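Local coordinates for protein cytochrome P450 (PDB 3WEC) that catalyses the N-hydroxylation of a quinoline in aurachin RE biosynthesis, as a haem monooxygenase, a step that confers antibiotic activity on these alkaloids, at residues A24-V29 with P299-G304; L37-H40 with A46-V49; D56-S61 with D322-L327. All coordinates share one frame; numbering follows the deposited sequence.

Contact 1 of 3, residues A24-V29 with P299-G304; sequences ADPYPV and PAHEAG. With AUI (3-[(2E,6E,9R)-9-hydroxy-3,7,11-trimethyldodeca-2,6,10-trien-1-yl]-2-methylquinolin-4(1H)-one), chain C.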
ATOM      1  N   ALA A  24       5.340  -8.068  15.368  1.00 64.91           N
ATOM      2  CA  ALA A  24       6.454  -7.198  15.820  1.00 63.74           C
ATOM      3  C   ALA A  24       7.810  -7.419  15.131  1.00 59.65           C
ATOM      4  O   ALA A  24       8.623  -6.501  15.034  1.00 58.59           O
ATOM      5  CB  ALA A  24       6.635  -7.301  17.328  1.00 67.47           C
ATOM      6  N   ASP A  25       8.073  -8.650  14.721  1.00 58.10           N
ATOM      7  CA  ASP A  25       9.270  -8.988  13.959  1.00 55.43           C
ATOM      8  C   ASP A  25       9.008 -10.269  13.200  1.00 54.21           C
ATOM      9  O   ASP A  25       8.918 -11.338  13.794  1.00 55.90           O
ATOM     10  CB  ASP A  25      10.537  -9.105  14.821  1.00 57.25           C
ATOM     11  CG  ASP A  25      11.808  -9.221  13.971  1.00 56.06           C
ATOM     12  OD1 ASP A  25      12.877  -9.535  14.531  1.00 57.76           O
ATOM     13  OD2 ASP A  25      11.731  -9.007  12.728  1.00 54.11           O
ATOM     14  N   PRO A  26       8.838 -10.154  11.871  1.00 51.27           N
ATOM     15  CA  PRO A  26       8.529 -11.330  11.085  1.00 50.81           C
ATOM     16  C   PRO A  26       9.733 -11.868  10.314  1.00 50.25           C
ATOM     17  O   PRO A  26       9.689 -12.997   9.827  1.00 50.75           O
ATOM     18  CB  PRO A  26       7.437 -10.827  10.111  1.00 48.83           C
ATOM     19  CG  PRO A  26       7.330  -9.363  10.301  1.00 47.57           C
ATOM     20  CD  PRO A  26       8.462  -8.918  11.168  1.00 48.84           C
ATOM     21  N   TYR A  27      10.792 -11.072  10.216  1.00 50.14           N
ATOM     22  CA  TYR A  27      11.966 -11.409   9.389  1.00 50.69           C
ATOM     23  C   TYR A  27      12.727 -12.681   9.771  1.00 53.36           C
ATOM     24  O   TYR A  27      13.040 -13.481   8.894  1.00 54.60           O
ATOM     25  CB  TYR A  27      12.894 -10.202   9.250  1.00 49.97           C
ATOM     26  CG  TYR A  27      12.104  -9.020   8.765  1.00 48.24           C
ATOM     27  CD1 TYR A  27      11.740  -8.908   7.418  1.00 45.49           C
ATOM     28  CD2 TYR A  27      11.661  -8.045   9.666  1.00 48.26           C
ATOM     29  CE1 TYR A  27      10.984  -7.844   6.974  1.00 44.54           C
ATOM     30  CE2 TYR A  27      10.887  -6.980   9.234  1.00 47.22           C
ATOM     31  CZ  TYR A  27      10.555  -6.878   7.889  1.00 45.48           C
ATOM     32  OH  TYR A  27       9.794  -5.801   7.472  1.00 44.05           O
ATOM     33  N   PRO A  28      13.023 -12.885  11.067  1.00 55.73           N
ATOM     34  CA  PRO A  28      13.701 -14.163  11.335  1.00 58.39           C
ATOM     35  C   PRO A  28      12.849 -15.363  10.912  1.00 59.26           C
ATOM     36  O   PRO A  28      13.409 -16.431  10.629  1.00 62.43           O
ATOM     37  CB  PRO A  28      13.909 -14.161  12.862  1.00 60.66           C
ATOM     38  CG  PRO A  28      13.922 -12.712  13.236  1.00 59.51           C
ATOM     39  CD  PRO A  28      12.990 -12.006  12.253  1.00 56.57           C
ATOM     40  N   VAL A  29      11.523 -15.193  10.878  1.00 57.15           N
ATOM     41  CA  VAL A  29      10.610 -16.281  10.512  1.00 57.79           C
ATOM     42  C   VAL A  29      10.535 -16.401   8.996  1.00 55.85           C
ATOM     43  O   VAL A  29      10.418 -17.503   8.459  1.00 56.67           O
ATOM     44  CB  VAL A  29       9.204 -16.088  11.121  1.00 58.61           C
ATOM     45  CG1 VAL A  29       8.233 -17.145  10.603  1.00 59.64           C
ATOM     46  CG2 VAL A  29       9.270 -16.094  12.651  1.00 61.47           C
ATOM     47  N   PRO A 299       5.459  -1.433   3.221  1.00 28.28           N
ATOM     48  CA  PRO A 299       4.236  -1.243   4.009  1.00 26.94           C
ATOM     49  C   PRO A 299       3.264  -2.425   3.818  1.00 27.91           C
ATOM     50  O   PRO A 299       2.458  -2.737   4.729  1.00 27.92           O
ATOM     51  CB  PRO A 299       3.661   0.071   3.457  1.00 25.04           C
ATOM     52  CG  PRO A 299       4.163   0.112   2.044  1.00 26.39           C
ATOM     53  CD  PRO A 299       5.515  -0.550   2.040  1.00 26.48           C
ATOM     54  N   ALA A 300       3.344  -3.069   2.648  1.00 26.66           N
ATOM     55  CA  ALA A 300       2.601  -4.281   2.391  1.00 28.67           C
ATOM     56  C   ALA A 300       3.551  -5.484   2.363  1.00 29.96           C
ATOM     57  O   ALA A 300       4.403  -5.561   1.490  1.00 29.59           O
ATOM     58  CB  ALA A 300       1.832  -4.185   1.078  1.00 27.98           C
ATOM     59  N   HIS A 301       3.387  -6.409   3.305  1.00 31.70           N
ATOM     60  CA  HIS A 301       4.192  -7.656   3.342  1.00 35.87           C
ATOM     61  C   HIS A 301       3.716  -8.711   2.377  1.00 37.77           C
ATOM     62  O   HIS A 301       4.475  -9.622   2.028  1.00 39.15           O
ATOM     63  CB  HIS A 301       4.317  -8.210   4.785  1.00 36.53           C
ATOM     64  CG  HIS A 301       5.397  -7.521   5.596  1.00 37.03           C
ATOM     65  ND1 HIS A 301       6.186  -8.180   6.478  1.00 39.01           N
ATOM     66  CD2 HIS A 301       5.813  -6.179   5.622  1.00 34.87           C
ATOM     67  CE1 HIS A 301       7.053  -7.308   7.041  1.00 38.67           C
ATOM     68  NE2 HIS A 301       6.815  -6.084   6.527  1.00 35.62           N
ATOM     69  N   GLU A 302       2.449  -8.605   1.964  1.00 38.87           N
ATOM     70  CA  GLU A 302       1.908  -9.463   0.895  1.00 42.55           C
ATOM     71  C   GLU A 302       1.095  -8.830  -0.246  1.00 41.59           C
ATOM     72  O   GLU A 302       0.407  -7.811  -0.070  1.00 38.76           O
ATOM     73  CB  GLU A 302       1.133 -10.626   1.464  1.00 46.32           C
ATOM     74  CG  GLU A 302       0.164 -10.302   2.571  1.00 48.00           C
ATOM     75  CD  GLU A 302      -0.214 -11.570   3.318  1.00 52.43           C
ATOM     76  OE1 GLU A 302       0.675 -12.432   3.482  1.00 54.61           O
ATOM     77  OE2 GLU A 302      -1.389 -11.730   3.710  1.00 54.91           O
ATOM     78  N   ALA A 303       1.247  -9.444  -1.424  1.00 41.84           N
ATOM     79  CA  ALA A 303       0.392  -9.238  -2.588  1.00 41.20           C
ATOM     80  C   ALA A 303      -0.378 -10.565  -2.797  1.00 43.63           C
ATOM     81  O   ALA A 303       0.116 -11.625  -2.408  1.00 44.93           O
ATOM     82  CB  ALA A 303       1.239  -8.931  -3.804  1.00 40.55           C
ATOM     83  N   GLY A 304      -1.572 -10.521  -3.389  1.00 42.79           N
ATOM     84  CA  GLY A 304      -2.365 -11.744  -3.566  1.00 44.97           C
ATOM     85  C   GLY A 304      -2.581 -12.140  -5.023  1.00 44.80           C
ATOM     86  O   GLY A 304      -2.724 -11.262  -5.875  1.00 42.43           O
TER
HETATM   87  O13 AUI C 502      -3.647  -5.804  -4.102  1.00 35.43           O
HETATM   88  C1  AUI C 502      -3.271  -4.669  -3.729  1.00 35.28           C
HETATM   89  C4  AUI C 502      -3.973  -3.481  -4.251  1.00 34.20           C
HETATM   90  C5  AUI C 502      -5.049  -3.617  -5.123  1.00 32.99           C
HETATM   91  C6  AUI C 502      -5.713  -2.485  -5.591  1.00 34.19           C
HETATM   92  C7  AUI C 502      -5.271  -1.236  -5.133  1.00 35.55           C
HETATM   93  C8  AUI C 502      -4.204  -1.053  -4.251  1.00 31.29           C
HETATM   94  C9  AUI C 502      -3.512  -2.150  -3.762  1.00 35.25           C
HETATM   95  N10 AUI C 502      -2.486  -2.010  -2.867  1.00 32.21           N
HETATM   96  C3  AUI C 502      -1.788  -3.047  -2.361  1.00 36.76           C
HETATM   97  C11 AUI C 502      -0.651  -2.821  -1.377  1.00 31.93           C
HETATM   98  C2  AUI C 502      -2.142  -4.448  -2.767  1.00 38.74           C
HETATM   99  C12 AUI C 502      -1.385  -5.615  -2.189  1.00 35.85           C
HETATM  100  C14 AUI C 502      -1.700  -5.709  -0.693  1.00 42.56           C
HETATM  101  C15 AUI C 502      -2.835  -5.767   0.054  1.00 42.98           C
HETATM  102  C26 AUI C 502      -4.260  -5.722  -0.464  1.00 48.29           C
HETATM  103  C16 AUI C 502      -2.588  -5.842   1.539  1.00 43.44           C
HETATM  104  C17 AUI C 502      -3.075  -7.091   2.271  1.00 50.86           C
HETATM  105  C18 AUI C 502      -4.083  -7.890   1.493  1.00 49.58           C
HETATM  106  C19 AUI C 502      -4.476  -9.155   1.763  1.00 52.69           C
HETATM  107  C27 AUI C 502      -4.003  -9.974   2.938  1.00 51.74           C
HETATM  108  C20 AUI C 502      -5.514  -9.761   0.852  1.00 49.21           C
HETATM  109  C21 AUI C 502      -4.973 -10.423  -0.422  1.00 47.32           C
HETATM  110  O28 AUI C 502      -6.110 -10.690  -1.232  1.00 43.45           O
HETATM  111  C22 AUI C 502      -4.057  -9.583  -1.288  1.00 45.17           C
HETATM  112  C23 AUI C 502      -4.369  -8.929  -2.442  1.00 47.49           C
HETATM  113  C24 AUI C 502      -3.254  -8.206  -3.116  1.00 43.02           C
HETATM  114  C25 AUI C 502      -5.720  -8.826  -3.133  1.00 49.35           C

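Contact 2 of 3, residues L37-H40 with A46-V49; sequences LPIH and AWIV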
ATOM      1  N   LEU A  37      11.453 -23.840   3.848  1.00 74.46           N
ATOM      2  CA  LEU A  37      10.098 -24.043   3.310  1.00 73.56           C
ATOM      3  C   LEU A  37       9.667 -22.854   2.422  1.00 70.27           C
ATOM      4  O   LEU A  37       8.823 -22.032   2.818  1.00 65.33           O
ATOM      5  CB  LEU A  37       9.125 -24.229   4.482  1.00 73.76           C
ATOM      6  CG  LEU A  37       7.687 -24.742   4.358  1.00 74.83           C
ATOM      7  CD1 LEU A  37       7.618 -26.241   4.071  1.00 79.53           C
ATOM      8  CD2 LEU A  37       6.942 -24.403   5.643  1.00 74.28           C
ATOM      9  N   PRO A  38      10.259 -22.762   1.215  1.00 71.12           N
ATOM     10  CA  PRO A  38      10.032 -21.627   0.328  1.00 68.21           C
ATOM     11  C   PRO A  38       8.568 -21.482  -0.146  1.00 68.96           C
ATOM     12  O   PRO A  38       8.102 -20.359  -0.380  1.00 64.76           O
ATOM     13  CB  PRO A  38      10.965 -21.909  -0.851  1.00 70.44           C
ATOM     14  CG  PRO A  38      11.175 -23.387  -0.845  1.00 74.68           C
ATOM     15  CD  PRO A  38      11.118 -23.793   0.598  1.00 75.04           C
ATOM     16  N   ILE A  39       7.849 -22.601  -0.287  1.00 72.98           N
ATOM     17  CA  ILE A  39       6.429 -22.557  -0.701  1.00 73.59           C
ATOM     18  C   ILE A  39       5.635 -23.557   0.130  1.00 76.99           C
ATOM     19  O   ILE A  39       6.109 -24.663   0.372  1.00 82.23           O
ATOM     20  CB  ILE A  39       6.229 -22.883  -2.214  1.00 75.53           C
ATOM     21  CG1 ILE A  39       7.040 -21.927  -3.119  1.00 73.76           C
ATOM     22  CG2 ILE A  39       4.745 -22.837  -2.601  1.00 74.85           C
ATOM     23  CD1 ILE A  39       8.296 -22.518  -3.726  1.00 77.08           C
ATOM     24  N   HIS A  40       4.439 -23.190   0.572  1.00 75.18           N
ATOM     25  CA  HIS A  40       3.596 -24.166   1.268  1.00 78.59           C
ATOM     26  C   HIS A  40       2.156 -23.777   1.310  1.00 78.22           C
ATOM     27  O   HIS A  40       1.832 -22.588   1.257  1.00 74.33           O
ATOM     28  CB  HIS A  40       4.114 -24.445   2.680  1.00 79.88           C
ATOM     29  CG  HIS A  40       3.987 -23.278   3.634  1.00 77.30           C
ATOM     30  ND1 HIS A  40       4.714 -22.142   3.508  1.00 73.30           N
ATOM     31  CD2 HIS A  40       3.199 -23.114   4.776  1.00 78.25           C
ATOM     32  CE1 HIS A  40       4.401 -21.300   4.515  1.00 71.55           C
ATOM     33  NE2 HIS A  40       3.468 -21.893   5.285  1.00 74.24           N
ATOM     34  N   ALA A  46      -4.591 -20.221   1.841  1.00 73.32           N
ATOM     35  CA  ALA A  46      -3.764 -19.959   0.657  1.00 68.77           C
ATOM     36  C   ALA A  46      -2.354 -20.579   0.675  1.00 67.35           C
ATOM     37  O   ALA A  46      -1.882 -21.053   1.703  1.00 67.95           O
ATOM     38  CB  ALA A  46      -3.663 -18.463   0.453  1.00 64.29           C
ATOM     39  N   TRP A  47      -1.693 -20.557  -0.481  1.00 64.96           N
ATOM     40  CA  TRP A  47      -0.265 -20.831  -0.589  1.00 63.23           C
ATOM     41  C   TRP A  47       0.520 -19.640  -0.124  1.00 59.80           C
ATOM     42  O   TRP A  47       0.050 -18.509  -0.230  1.00 55.87           O
ATOM     43  CB  TRP A  47       0.070 -21.129  -2.037  1.00 63.99           C
ATOM     44  CG  TRP A  47      -0.496 -22.464  -2.433  1.00 69.70           C
ATOM     45  CD1 TRP A  47      -1.774 -22.743  -2.924  1.00 71.65           C
ATOM     46  CD2 TRP A  47       0.160 -23.769  -2.311  1.00 73.08           C
ATOM     47  NE1 TRP A  47      -1.938 -24.081  -3.126  1.00 76.38           N
ATOM     48  CE2 TRP A  47      -0.817 -24.761  -2.784  1.00 77.78           C
ATOM     49  CE3 TRP A  47       1.418 -24.198  -1.900  1.00 74.08           C
ATOM     50  CZ2 TRP A  47      -0.524 -26.128  -2.827  1.00 82.57           C
ATOM     51  CZ3 TRP A  47       1.703 -25.574  -1.940  1.00 78.80           C
ATOM     52  CH2 TRP A  47       0.756 -26.515  -2.402  1.00 82.93           C
ATOM     53  N   ILE A  48       1.724 -19.882   0.398  1.00 59.80           N
ATOM     54  CA  ILE A  48       2.614 -18.810   0.870  1.00 56.34           C
ATOM     55  C   ILE A  48       3.931 -18.928   0.131  1.00 55.90           C
ATOM     56  O   ILE A  48       4.492 -20.004   0.059  1.00 60.05           O
ATOM     57  CB  ILE A  48       2.864 -18.882   2.397  1.00 57.04           C
ATOM     58  CG1 ILE A  48       1.557 -19.102   3.177  1.00 59.72           C
ATOM     59  CG2 ILE A  48       3.555 -17.626   2.904  1.00 54.14           C
ATOM     60  CD1 ILE A  48       0.514 -17.990   3.079  1.00 57.45           C
ATOM     61  N   VAL A  49       4.422 -17.830  -0.429  1.00 53.00           N
ATOM     62  CA  VAL A  49       5.626 -17.869  -1.272  1.00 53.10           C
ATOM     63  C   VAL A  49       6.682 -16.886  -0.746  1.00 51.49           C
ATOM     64  O   VAL A  49       6.371 -15.703  -0.546  1.00 48.57           O
ATOM     65  CB  VAL A  49       5.290 -17.540  -2.747  1.00 52.65           C
ATOM     66  CG1 VAL A  49       6.563 -17.402  -3.575  1.00 54.12           C
ATOM     67  CG2 VAL A  49       4.394 -18.609  -3.350  1.00 54.23           C
TER

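Contact 3 of 3, residues D56-S61 with D322-L327; sequences DKVLRS and DAVMVL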
ATOM      1  N   ASP A  56       8.671 -12.914  -7.827  1.00 52.56           N
ATOM      2  CA  ASP A  56       8.684 -12.126  -9.063  1.00 53.84           C
ATOM      3  C   ASP A  56       7.909 -12.886 -10.097  1.00 55.62           C
ATOM      4  O   ASP A  56       6.982 -12.369 -10.703  1.00 55.39           O
ATOM      5  CB  ASP A  56      10.116 -11.878  -9.577  1.00 56.51           C
ATOM      6  CG  ASP A  56      10.144 -11.331 -11.009  1.00 58.24           C
ATOM      7  OD1 ASP A  56      10.413 -10.134 -11.210  1.00 58.02           O
ATOM      8  OD2 ASP A  56       9.873 -12.096 -11.944  1.00 62.41           O
ATOM      9  N   LYS A  57       8.310 -14.135 -10.279  1.00 59.19           N
ATOM     10  CA  LYS A  57       7.710 -15.050 -11.227  1.00 61.53           C
ATOM     11  C   LYS A  57       6.171 -15.076 -11.144  1.00 59.12           C
ATOM     12  O   LYS A  57       5.499 -14.909 -12.157  1.00 59.24           O
ATOM     13  CB  LYS A  57       8.333 -16.444 -11.039  1.00 65.84           C
ATOM     14  CG  LYS A  57       9.505 -16.785 -11.971  1.00 71.64           C
ATOM     15  CD  LYS A  57      10.584 -15.704 -12.111  1.00 71.37           C
ATOM     16  CE  LYS A  57      11.826 -16.205 -12.869  1.00 77.54           C
ATOM     17  NZ  LYS A  57      11.598 -17.197 -13.967  1.00 81.91           N
ATOM     18  N   VAL A  58       5.626 -15.247  -9.939  1.00 57.00           N
ATOM     19  CA  VAL A  58       4.161 -15.289  -9.734  1.00 56.44           C
ATOM     20  C   VAL A  58       3.445 -13.932  -9.936  1.00 53.74           C
ATOM     21  O   VAL A  58       2.347 -13.874 -10.519  1.00 53.18           O
ATOM     22  CB  VAL A  58       3.794 -15.898  -8.347  1.00 56.13           C
ATOM     23  CG1 VAL A  58       2.295 -15.806  -8.069  1.00 54.83           C
ATOM     24  CG2 VAL A  58       4.267 -17.341  -8.247  1.00 58.86           C
ATOM     25  N   LEU A  59       4.050 -12.842  -9.442  1.00 52.26           N
ATOM     26  CA  LEU A  59       3.492 -11.485  -9.678  1.00 48.49           C
ATOM     27  C   LEU A  59       3.390 -11.192 -11.190  1.00 50.35           C
ATOM     28  O   LEU A  59       2.398 -10.612 -11.645  1.00 49.04           O
ATOM     29  CB  LEU A  59       4.309 -10.403  -8.970  1.00 46.45           C
ATOM     30  CG  LEU A  59       4.455 -10.465  -7.436  1.00 44.98           C
ATOM     31  CD1 LEU A  59       5.558  -9.527  -6.961  1.00 43.76           C
ATOM     32  CD2 LEU A  59       3.153 -10.179  -6.710  1.00 42.99           C
ATOM     33  N   ARG A  60       4.372 -11.662 -11.965  1.00 53.39           N
ATOM     34  CA  ARG A  60       4.472 -11.326 -13.397  1.00 55.88           C
ATOM     35  C   ARG A  60       3.642 -12.217 -14.309  1.00 58.78           C
ATOM     36  O   ARG A  60       3.166 -11.772 -15.350  1.00 60.62           O
ATOM     37  CB  ARG A  60       5.930 -11.350 -13.867  1.00 59.13           C
ATOM     38  CG  ARG A  60       6.850 -10.369 -13.151  1.00 57.81           C
ATOM     39  CD  ARG A  60       8.171 -10.217 -13.891  1.00 61.01           C
ATOM     40  NE  ARG A  60       8.087  -9.041 -14.746  1.00 62.25           N
ATOM     41  CZ  ARG A  60       8.782  -7.917 -14.575  1.00 61.94           C
ATOM     42  NH1 ARG A  60       9.670  -7.797 -13.593  1.00 61.48           N
ATOM     43  NH2 ARG A  60       8.588  -6.905 -15.403  1.00 63.22           N
ATOM     44  N   SER A  61       3.459 -13.469 -13.909  1.00 60.12           N
ATOM     45  CA  SER A  61       2.893 -14.505 -14.788  1.00 64.20           C
ATOM     46  C   SER A  61       1.434 -14.248 -15.242  1.00 64.15           C
ATOM     47  O   SER A  61       0.612 -13.790 -14.462  1.00 61.13           O
ATOM     48  CB  SER A  61       3.073 -15.885 -14.118  1.00 65.57           C
ATOM     49  OG  SER A  61       2.008 -16.784 -14.373  1.00 67.71           O
ATOM     50  N   ASP A 322      -6.732 -21.702  -6.632  1.00 75.77           N
ATOM     51  CA  ASP A 322      -6.044 -21.570  -5.350  1.00 74.33           C
ATOM     52  C   ASP A 322      -5.580 -20.124  -5.196  1.00 68.81           C
ATOM     53  O   ASP A 322      -5.156 -19.485  -6.173  1.00 66.16           O
ATOM     54  CB  ASP A 322      -4.832 -22.495  -5.253  1.00 76.87           C
ATOM     55  CG  ASP A 322      -5.195 -23.944  -4.857  1.00 83.06           C
ATOM     56  OD1 ASP A 322      -6.371 -24.375  -4.988  1.00 85.45           O
ATOM     57  OD2 ASP A 322      -4.265 -24.663  -4.427  1.00 85.01           O
ATOM     58  N   ALA A 323      -5.672 -19.627  -3.966  1.00 67.27           N
ATOM     59  CA  ALA A 323      -5.123 -18.328  -3.578  1.00 63.06           C
ATOM     60  C   ALA A 323      -3.643 -18.478  -3.230  1.00 63.11           C
ATOM     61  O   ALA A 323      -3.231 -19.471  -2.618  1.00 67.32           O
ATOM     62  CB  ALA A 323      -5.887 -17.776  -2.394  1.00 61.26           C
ATOM     63  N   VAL A 324      -2.849 -17.503  -3.648  1.00 59.88           N
ATOM     64  CA  VAL A 324      -1.412 -17.495  -3.435  1.00 59.90           C
ATOM     65  C   VAL A 324      -1.053 -16.146  -2.830  1.00 57.17           C
ATOM     66  O   VAL A 324      -1.376 -15.084  -3.381  1.00 54.86           O
ATOM     67  CB  VAL A 324      -0.638 -17.688  -4.760  1.00 60.56           C
ATOM     68  CG1 VAL A 324       0.860 -17.482  -4.561  1.00 59.69           C
ATOM     69  CG2 VAL A 324      -0.919 -19.062  -5.345  1.00 64.32           C
ATOM     70  N   MET A 325      -0.413 -16.216  -1.676  1.00 58.03           N
ATOM     71  CA  MET A 325       0.016 -15.080  -0.916  1.00 55.59           C
ATOM     72  C   MET A 325       1.481 -14.850  -1.247  1.00 54.37           C
ATOM     73  O   MET A 325       2.327 -15.688  -0.928  1.00 58.53           O
ATOM     74  CB  MET A 325      -0.100 -15.456   0.556  1.00 59.50           C
ATOM     75  CG  MET A 325      -0.760 -14.417   1.406  1.00 61.13           C
ATOM     76  SD  MET A 325      -2.482 -14.258   0.917  1.00 67.45           S
ATOM     77  CE  MET A 325      -3.195 -15.162   2.294  1.00 68.42           C
ATOM     78  N   VAL A 326       1.808 -13.743  -1.883  1.00 49.41           N
ATOM     79  CA  VAL A 326       3.194 -13.513  -2.272  1.00 48.85           C
ATOM     80  C   VAL A 326       3.893 -12.644  -1.227  1.00 46.74           C
ATOM     81  O   VAL A 326       3.522 -11.487  -1.059  1.00 44.20           O
ATOM     82  CB  VAL A 326       3.283 -12.859  -3.670  1.00 46.92           C
ATOM     83  CG1 VAL A 326       4.713 -12.458  -3.981  1.00 46.80           C
ATOM     84  CG2 VAL A 326       2.762 -13.815  -4.727  1.00 49.10           C
ATOM     85  N   LEU A 327       4.898 -13.189  -0.539  1.00 47.35           N
ATOM     86  CA  LEU A 327       5.578 -12.436   0.539  1.00 45.60           C
ATOM     87  C   LEU A 327       6.631 -11.475   0.032  1.00 43.84           C
ATOM     88  O   LEU A 327       7.825 -11.787   0.025  1.00 46.72           O
ATOM     89  CB  LEU A 327       6.231 -13.377   1.554  1.00 48.39           C
ATOM     90  CG  LEU A 327       5.548 -13.793   2.858  1.00 49.22           C
ATOM     91  CD1 LEU A 327       4.021 -13.766   2.825  1.00 47.91           C
ATOM     92  CD2 LEU A 327       6.066 -15.170   3.204  1.00 52.46           C
TER

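Contact 1 of 3, residues A24-V29 with P299-G304
The CE1/NE2 end of the His301 imidazole meets Pro26 and the phenol end of Tyr27, each side chain at about a right angle. The tyrosine hydroxyl arrives at the imidazole edge, near the ring plane, with Tyr27 OH 3.1 Å from His301 NE2. The same corner packs in carbon as well: Tyr27 CZ lies 3.6 Å from His301 CE1. The ring planes are inclined at 55°. CG of Pro26 comes to the CE1 corner of the imidazole at 3.9 Å, a small apolar neighbour that suits a buried ring. The histidine reaches this far because CG stands beside its backbone N and anti to its carbonyl carbon (chi1 -82°), and its ND1 is hydrogen-bonded to Tyr30 OH, from the helix that Tyr27 begins. Tyr27 OH in turn is hydrogen-bonded to Glu297, and Arg333 makes a cation-pi contact with the tyrosine ring. Asp25 suits the position before the helix, where its OD2 accepts a weak 3.4 Å capping bond from Tyr27 N. On either side of the histidine in sequence, Ala300 and Glu302 to Gly304 line the pocket of the aurachin intermediate. Ala300 CB lies 3.7 Å from the ligand atom C11, the methyl on the quinoline, and its small side chain lets the ring system come close. Pro299 touches the haem. Helix 27-36, helix A of the P450 fold, is thus joined to the segment that follows helix 286-296, the K helix, and leads into the beta1 sheet while lining the substrate pocket, as this connection commonly does in cytochromes P450.

Contact 2 of 3, residues L37-H40 with A46-V49
His40 and Ile48 lie side by side because of complementary first torsions: the histidine CG sits between its backbone N and carbonyl carbon (chi1 68°), while the isoleucine CG1 stands beside its own N (chi1 -46°). CE1 of His40 therefore comes within 3.6 Å of Ile48 CB, and Ile48 CG1 makes an off-centre CH-pi contact with the imidazole, 4.2 Å from its centroid. Leu37 CD2 lies over the rim of the opposite face, so the ring has aliphatic groups on both faces. This contact buries His40 ND1, which has no polar partner in the model.

The backbones pair antiparallel. His40 and Ile48 form the hydrogen-bonded pair, with Ile48 N giving a 2.8 Å bond to His40 O and His40 N a 3.2 Å bond to Ile48 O. Ile39 and Val49 are the adjoining non-hydrogen-bonded pair. Their beta-branched side chains suit extended strands, and they meet loosely, Ile39 CG1 to Val49 CG2 at 4.3 Å. Ile39 also sends CG2 to Trp47 CE3, 3.7 Å away, crossing the flat indole obliquely. The indole lies against the His40 backbone too, Trp47 CE3 being 3.3 Å from His40 C; Asp322 accepts a hydrogen bond from Trp47 NE1.

This beta hairpin forms one edge of the mixed beta1 sheet: strand 39-41 lies outermost, strand 47-49 runs parallel to strand 323-326, and Val49 packs against helix 52-60.

Contact 3 of 3, residues D56-S61 with D322-L327
Helix 56-60 passes 9.5 Å from strand 323-326 at the closest approach of their axes, with their N-to-C directions 127° apart, and no hydrogen bond spans the gap. Three valines and a leucine fill it. Val326 is central, a fork whose two methyls serve different partners: CG1, anti to the backbone N (chi1 172°), meets Leu59 CD2 at 3.9 Å, while CG2 meets Val58 CG1, also at 3.9 Å. Val58 and Val326 lie alongside, pointing opposite ways; the same Val58 methyl also meets Val324. There the encounter is tip to tip, Val58 CG1 to Val324 CG1 at 4.1 Å. Leu59 comes in at a slant with its CD2 branch, its longer side chain bridging the distance from a position on the flank of the helix. Val324 and Val326, two residues apart, project from the same face of the strand, and their compact branched side chains let the helix lie close to the sheet.

Away from the strand, the helix carries its charges: Arg60 NH1 approaches Asp56 OD1 at 3.4 Å one turn along, a salt bridge whose hydrogen bond is long and weak, with the carboxylate oxygen at the guanidinium edge, in its plane. The same oxygen also pairs with Arg356. Leu59 touches the haem, and its carbonyl oxygen takes a weak hydrogen bond from Arg305, a haem-binding residue. Helix 52-60, the B helix, thus covers the beta1 sheet, with strand 323-326 between strands 47-49 and 303-307 and Phe64 of strand 64-65 touching both Val58 and Val324.

Contacts 2 and 3 lie on the mixed beta1 sheet of the P450 fold, and contact 1 reaches it through the start of strand 303-307. The centres of contacts 2 and 3 are about 10 Å apart, those of contacts 1 and 2 about 13 Å, and those of contacts 1 and 3 about 15 Å. Along the chain, 24-29, 37-40, 46-49 and 56-61 follow in order, with 299-304 and 322-327 returning more than two hundred residues later. Contact 2 is nested within contact 1, whereas contacts 1 and 3 cross. Strand 323-326 is the common neighbour, flanked by strands 47-49 and 303-307. N-terminal helices and the hairpin are thereby tied to later strands beside the haem and substrate pocket.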